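Local coordinates for protein lectin (Colocasia esculenta, PDB 5T1X) that binds sugars, probably mannose-type glycans, as a GNA-related taro lectin with the beta-prism fold, at residues H26-Q31 with G96-Y101; S47-N52 with L66-D71. All blocks are in the same frame, centred on the assembly; numbering follows the deposited sequence.

How the interactions relate
Both interactions join separate sheets of one beta-prism chain. Their centres lie about 15 Å apart. Interaction 1 ties strand 26-30 to the start of strand 98-107; its segments, 26-31 and 96-101, are 65 residues apart at their closest ends. Interaction 2 is nested inside that loop and brings the loop after strand 45-46 to strand 66-69. Strands 26-30 and 45-46 belong to the same sheet, so this sheet meets both of the others. The contacts also touch directly. Ile-100 CD1 packs on Leu-66 CB at 3.7 Å, and Met-30 SD lies 4.0 Å from Ile-68 CG1. Together they link all three faces of the prism through its apolar interior.

Interaction 1. Residues H26-Q31 with G96-Y101; sequences HQLVMQ and GFAVIY
His-26 lays the face of its imidazole over the backbone of Gly-96. Gly-96 CA sits 3.4 Å from the ring centroid and only 9° off the ring normal, so this is a CH-pi contact made almost over the centre. The absence of a side chain at Gly-96 lets the ring come this close to the main chain. The imidazole reaches it because CG stands beside the backbone N and anti to the carbonyl carbon, with chi1 at -43°. Gly-96 N lies 3.3 Å from His-26 NE2, but above the same ring face and at a poor angle, so the pair is not hydrogen-bonded. NE2 instead has a weak hydrogen bond to the carbonyl O of Asp-94, just before segment 96-101. Two residues on in each segment, one methyl of Leu-28 faces the methyl of Ala-98, with CD2 to CB at 4.4 Å. This is a loose apolar contact; Leu-28 also packs on Leu-36, Leu-38 and Leu-90. The segments diverge from the first pair to the second. The CA atoms of His-26 and Gly-96 are 6.0 Å apart, while those of Leu-28 and Ala-98 are at 8.0 Å. The contact joins the beginning of strand 26-30 to the loop before strand 98-107 and that strand's first residue, in two different sheets. Ala-98 to Tyr-101 also form an antiparallel ladder with a strand of the neighbouring subunit. No hydrogen bond crosses between the two segments, so their junction rests on ring-to-backbone and methyl packing in a buried setting.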
loop_
_atom_site.group_PDB
_atom_site.type_symbol
_atom_site.label_atom_id
_atom_site.label_comp_id
_atom_site.label_asym_id
_atom_site.label_seq_id
_atom_site.Cartn_x
_atom_site.Cartn_y
_atom_site.Cartn_z
ATOM N N HIS B 26 12.597 -9.255 1.413
ATOM C CA HIS B 26 11.647 -9.696 0.378
ATOM C C HIS B 26 11.808 -8.918 -0.924
ATOM O O HIS B 26 12.115 -7.727 -0.901
ATOM C CB HIS B 26 10.184 -9.534 0.848
ATOM C CG HIS B 26 9.929 -9.972 2.259
ATOM N ND1 HIS B 26 10.115 -11.285 2.651
ATOM C CD2 HIS B 26 9.501 -9.252 3.324
ATOM C CE1 HIS B 26 9.813 -11.327 3.940
ATOM N NE2 HIS B 26 9.430 -10.131 4.391
ATOM N N GLN B 27 11.550 -9.583 -2.064
ATOM C CA GLN B 27 11.566 -8.954 -3.390
ATOM C C GLN B 27 10.421 -9.492 -4.234
ATOM O O GLN B 27 10.092 -10.666 -4.114
ATOM C CB GLN B 27 12.886 -9.212 -4.150
ATOM C CG GLN B 27 14.163 -8.808 -3.436
ATOM C CD GLN B 27 15.353 -9.235 -4.256
ATOM O OE1 GLN B 27 15.701 -8.607 -5.256
ATOM N NE2 GLN B 27 15.965 -10.350 -3.886
ATOM N N LEU B 28 9.838 -8.653 -5.090
ATOM C CA LEU B 28 8.826 -9.072 -6.064
ATOM C C LEU B 28 9.369 -8.621 -7.398
ATOM O O LEU B 28 9.406 -7.424 -7.660
ATOM C CB LEU B 28 7.405 -8.524 -5.767
ATOM C CG LEU B 28 6.315 -8.943 -6.779
ATOM C CD1 LEU B 28 6.012 -10.455 -6.697
ATOM C CD2 LEU B 28 5.034 -8.153 -6.576
ATOM N N VAL B 29 9.854 -9.572 -8.219
ATOM C CA VAL B 29 10.562 -9.253 -9.461
ATOM C C VAL B 29 9.760 -9.616 -10.718
ATOM O O VAL B 29 9.372 -10.763 -10.872
ATOM C CB VAL B 29 11.958 -9.971 -9.509
ATOM C CG1 VAL B 29 12.809 -9.426 -10.653
ATOM C CG2 VAL B 29 12.714 -9.848 -8.180
ATOM N N MET B 30 9.603 -8.654 -11.655
ATOM C CA MET B 30 9.053 -8.947 -12.985
ATOM C C MET B 30 10.252 -9.270 -13.846
ATOM O O MET B 30 10.897 -8.368 -14.390
ATOM C CB MET B 30 8.227 -7.771 -13.559
ATOM C CG MET B 30 7.669 -8.049 -14.955
ATOM S SD MET B 30 6.419 -9.362 -14.937
ATOM C CE MET B 30 7.315 -10.705 -15.727
ATOM N N GLN B 31 10.614 -10.561 -13.895
ATOM C CA GLN B 31 11.831 -10.971 -14.575
ATOM C C GLN B 31 11.767 -10.900 -16.095
ATOM O O GLN B 31 10.688 -10.941 -16.689
ATOM C CB GLN B 31 12.235 -12.379 -14.145
ATOM C CG GLN B 31 12.353 -12.512 -12.636
ATOM C CD GLN B 31 12.833 -13.849 -12.181
ATOM O OE1 GLN B 31 13.274 -13.979 -11.045
ATOM N NE2 GLN B 31 12.737 -14.880 -13.031
ATOM N N GLY B 96 6.166 -9.956 4.096
ATOM C CA GLY B 96 6.372 -10.825 2.939
ATOM C C GLY B 96 5.200 -11.018 2.001
ATOM O O GLY B 96 5.396 -11.438 0.858
ATOM N N PHE B 97 3.980 -10.747 2.474
ATOM C CA PHE B 97 2.792 -10.830 1.623
ATOM C C PHE B 97 2.803 -9.698 0.600
ATOM O O PHE B 97 3.261 -8.606 0.920
ATOM C CB PHE B 97 1.514 -10.704 2.469
ATOM C CG PHE B 97 1.220 -11.865 3.388
ATOM C CD1 PHE B 97 0.515 -12.973 2.930
ATOM C CD2 PHE B 97 1.631 -11.846 4.712
ATOM C CE1 PHE B 97 0.235 -14.042 3.781
ATOM C CE2 PHE B 97 1.343 -12.917 5.566
ATOM C CZ PHE B 97 0.646 -14.002 5.095
ATOM N N ALA B 98 2.307 -9.951 -0.615
ATOM C CA ALA B 98 2.137 -8.887 -1.617
ATOM C C ALA B 98 0.642 -8.737 -1.775
ATOM O O ALA B 98 -0.040 -9.721 -2.088
ATOM C CB ALA B 98 2.830 -9.241 -2.926
ATOM N N VAL B 99 0.099 -7.560 -1.431
ATOM C CA VAL B 99 -1.356 -7.395 -1.387
ATOM C C VAL B 99 -1.813 -6.202 -2.210
ATOM O O VAL B 99 -1.214 -5.133 -2.132
ATOM C CB VAL B 99 -1.817 -7.238 0.092
ATOM C CG1 VAL B 99 -3.341 -7.089 0.191
ATOM C CG2 VAL B 99 -1.339 -8.411 0.952
ATOM N N ILE B 100 -2.906 -6.378 -2.961
ATOM C CA ILE B 100 -3.503 -5.270 -3.728
ATOM C C ILE B 100 -4.608 -4.671 -2.882
ATOM O O ILE B 100 -5.560 -5.375 -2.506
ATOM C CB ILE B 100 -4.042 -5.692 -5.117
ATOM C CG1 ILE B 100 -2.961 -6.396 -5.983
ATOM C CG2 ILE B 100 -4.682 -4.463 -5.851
ATOM C CD1 ILE B 100 -3.538 -7.026 -7.255
ATOM N N TYR B 101 -4.504 -3.369 -2.620
ATOM C CA TYR B 101 -5.521 -2.632 -1.878
ATOM C C TYR B 101 -6.181 -1.608 -2.748
ATOM O O TYR B 101 -5.498 -0.838 -3.418
ATOM C CB TYR B 101 -4.910 -1.900 -0.668
ATOM C CG TYR B 101 -4.361 -2.794 0.417
ATOM C CD1 TYR B 101 -5.161 -3.201 1.482
ATOM C CD2 TYR B 101 -3.006 -3.106 0.465
ATOM C CE1 TYR B 101 -4.649 -3.981 2.513
ATOM C CE2 TYR B 101 -2.476 -3.870 1.503
ATOM C CZ TYR B 101 -3.302 -4.301 2.531
ATOM O OH TYR B 101 -2.807 -5.086 3.549
#

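Interaction 2. Residues S47-N52 with L66-D71; sequences SNTHGN and LIIKDD
In the beta-prism fold of this GNA-related lectin, a loop leaving one sheet closes over the inner side of the next. The part of the loop in contact is 47-52, which follows strand 45-46, and its partner is strand 66-69. Ile-68 carries the contact. Its CD1 points at Ser-47, 3.7 Å from OG and 4.0 Å from CB, and reaches Thr-49 OG1 at 4.1 Å. The same methyl therefore meets two hydroxyl oxygens through van der Waals contact, without any hydrogen bond across the gap. The isoleucine chain is stretched out: CD1 is anti to CA, chi2 173°, which carries this methyl across to the loop. Both hydroxyls are bound on the loop side. Ser-47 OG is 2.8 Å from Thr-49 OG1 and also meets Leu-36 N and Asn-35 OD1, while Thr-49 OG1 hydrogen-bonds the carbonyl O of Cys-34, whose disulfide to Cys-56 is touched by Ile-68 at both cysteines. The polar atoms are thus satisfied although a methyl sits against them. Asp-33 and Asn-35, which bond to this loop, fall with Gln-31 in the QxDxNxVxY pattern of the family's mannose sites, so the loop probably backs such a site. The segment ends in a type II turn from Thr-49 to Asn-52, closed by Asn-52 N to Thr-49 O at 3.1 Å. At the last residue of the turn a water bridges the two segments. The carboxylate of Asp-70 is shared: OD1 accepts from the backbone N of Asp-72 and Lys-74, and OD2 takes a hydrogen bond from the water at 2.8 Å. The same water donates to Asn-52 O, also at 2.8 Å.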
loop_
_atom_site.group_PDB
_atom_site.type_symbol
_atom_site.label_atom_id
_atom_site.label_comp_id
_atom_site.label_asym_id
_atom_site.label_seq_id
_atom_site.Cartn_x
_atom_site.Cartn_y
_atom_site.Cartn_z
ATOM N N SER B 47 4.493 -16.724 -10.762
ATOM C CA SER B 47 3.349 -16.777 -11.675
ATOM C C SER B 47 3.423 -18.047 -12.540
ATOM O O SER B 47 2.410 -18.447 -13.108
ATOM C CB SER B 47 3.315 -15.529 -12.550
ATOM O OG SER B 47 4.532 -15.412 -13.264
ATOM N N ASN B 48 4.622 -18.683 -12.627
ATOM C CA ASN B 48 4.889 -19.913 -13.410
ATOM C C ASN B 48 4.689 -19.640 -14.907
ATOM O O ASN B 48 4.001 -20.388 -15.609
ATOM C CB ASN B 48 4.007 -21.098 -12.921
ATOM C CG ASN B 48 4.321 -22.418 -13.571
ATOM O OD1 ASN B 48 5.461 -22.694 -13.950
ATOM N ND2 ASN B 48 3.292 -23.228 -13.790
ATOM N N THR B 49 5.279 -18.538 -15.391
ATOM C CA THR B 49 5.108 -18.134 -16.779
ATOM C C THR B 49 6.465 -17.943 -17.487
ATOM O O THR B 49 6.544 -17.234 -18.492
ATOM C CB THR B 49 4.199 -16.897 -16.846
ATOM O OG1 THR B 49 4.723 -15.875 -16.004
ATOM C CG2 THR B 49 2.757 -17.208 -16.426
ATOM N N HIS B 50 7.509 -18.644 -17.011
ATOM C CA HIS B 50 8.828 -18.637 -17.647
ATOM C C HIS B 50 8.703 -18.998 -19.139
ATOM O O HIS B 50 8.096 -20.023 -19.480
ATOM C CB HIS B 50 9.770 -19.635 -16.942
ATOM C CG HIS B 50 11.032 -19.935 -17.699
ATOM N ND1 HIS B 50 12.165 -19.157 -17.553
ATOM C CD2 HIS B 50 11.311 -20.951 -18.551
ATOM C CE1 HIS B 50 13.082 -19.694 -18.343
ATOM N NE2 HIS B 50 12.616 -20.776 -18.965
ATOM N N GLY B 51 9.250 -18.138 -19.994
ATOM C CA GLY B 51 9.286 -18.316 -21.446
ATOM C C GLY B 51 7.969 -18.216 -22.192
ATOM O O GLY B 51 7.929 -18.500 -23.397
ATOM N N ASN B 52 6.889 -17.778 -21.506
ATOM C CA ASN B 52 5.542 -17.716 -22.084
ATOM C C ASN B 52 5.342 -16.552 -23.049
ATOM O O ASN B 52 4.372 -16.560 -23.817
ATOM C CB ASN B 52 4.480 -17.688 -20.991
ATOM C CG ASN B 52 4.237 -19.054 -20.372
ATOM O OD1 ASN B 52 5.011 -20.002 -20.557
ATOM N ND2 ASN B 52 3.137 -19.204 -19.660
ATOM N N LEU B 66 -4.096 -6.993 -11.591
ATOM C CA LEU B 66 -2.641 -7.007 -11.819
ATOM C C LEU B 66 -2.375 -7.954 -12.970
ATOM O O LEU B 66 -2.777 -9.116 -12.903
ATOM C CB LEU B 66 -1.935 -7.458 -10.531
ATOM C CG LEU B 66 -0.403 -7.405 -10.538
ATOM C CD1 LEU B 66 0.121 -5.962 -10.557
ATOM C CD2 LEU B 66 0.164 -8.152 -9.328
ATOM N N ILE B 67 -1.784 -7.451 -14.055
ATOM C CA ILE B 67 -1.605 -8.259 -15.268
ATOM C C ILE B 67 -0.160 -8.265 -15.744
ATOM O O ILE B 67 0.531 -7.250 -15.649
ATOM C CB ILE B 67 -2.537 -7.690 -16.389
ATOM C CG1 ILE B 67 -4.025 -7.688 -15.956
ATOM C CG2 ILE B 67 -2.381 -8.470 -17.714
ATOM C CD1 ILE B 67 -4.877 -6.643 -16.666
ATOM N N ILE B 68 0.272 -9.416 -16.289
ATOM C CA ILE B 68 1.528 -9.560 -17.028
ATOM C C ILE B 68 1.116 -9.604 -18.484
ATOM O O ILE B 68 0.324 -10.477 -18.872
ATOM C CB ILE B 68 2.380 -10.814 -16.654
ATOM C CG1 ILE B 68 2.751 -10.845 -15.173
ATOM C CG2 ILE B 68 3.627 -10.931 -17.576
ATOM C CD1 ILE B 68 3.449 -12.194 -14.787
ATOM N N LYS B 69 1.645 -8.678 -19.291
ATOM C CA LYS B 69 1.395 -8.635 -20.734
ATOM C C LYS B 69 2.680 -8.880 -21.461
ATOM O O LYS B 69 3.709 -8.457 -20.957
ATOM C CB LYS B 69 0.859 -7.248 -21.126
ATOM C CG LYS B 69 -0.581 -6.964 -20.721
ATOM C CD LYS B 69 -1.552 -7.802 -21.536
ATOM C CE LYS B 69 -2.932 -7.213 -21.587
ATOM N NZ LYS B 69 -3.810 -7.992 -22.496
ATOM N N ASP B 70 2.651 -9.501 -22.657
ATOM C CA ASP B 70 3.889 -9.646 -23.423
ATOM C C ASP B 70 4.044 -8.399 -24.309
ATOM O O ASP B 70 3.206 -7.492 -24.237
ATOM C CB ASP B 70 3.933 -10.959 -24.232
ATOM C CG ASP B 70 3.048 -11.074 -25.462
ATOM O OD1 ASP B 70 2.375 -10.073 -25.821
ATOM O OD2 ASP B 70 3.057 -12.146 -26.093
ATOM N N ASP B 71 5.093 -8.356 -25.150
ATOM C CA ASP B 71 5.392 -7.185 -25.981
ATOM C C ASP B 71 4.248 -6.786 -26.914
ATOM O O ASP B 71 4.181 -5.619 -27.320
ATOM C CB ASP B 71 6.645 -7.448 -26.825
ATOM C CG ASP B 71 7.260 -6.191 -27.415
ATOM O OD1 ASP B 71 7.492 -5.217 -26.644
ATOM O OD2 ASP B 71 7.545 -6.192 -28.622
HETATM O O HOH W 1 3.151 -14.976 -25.827
#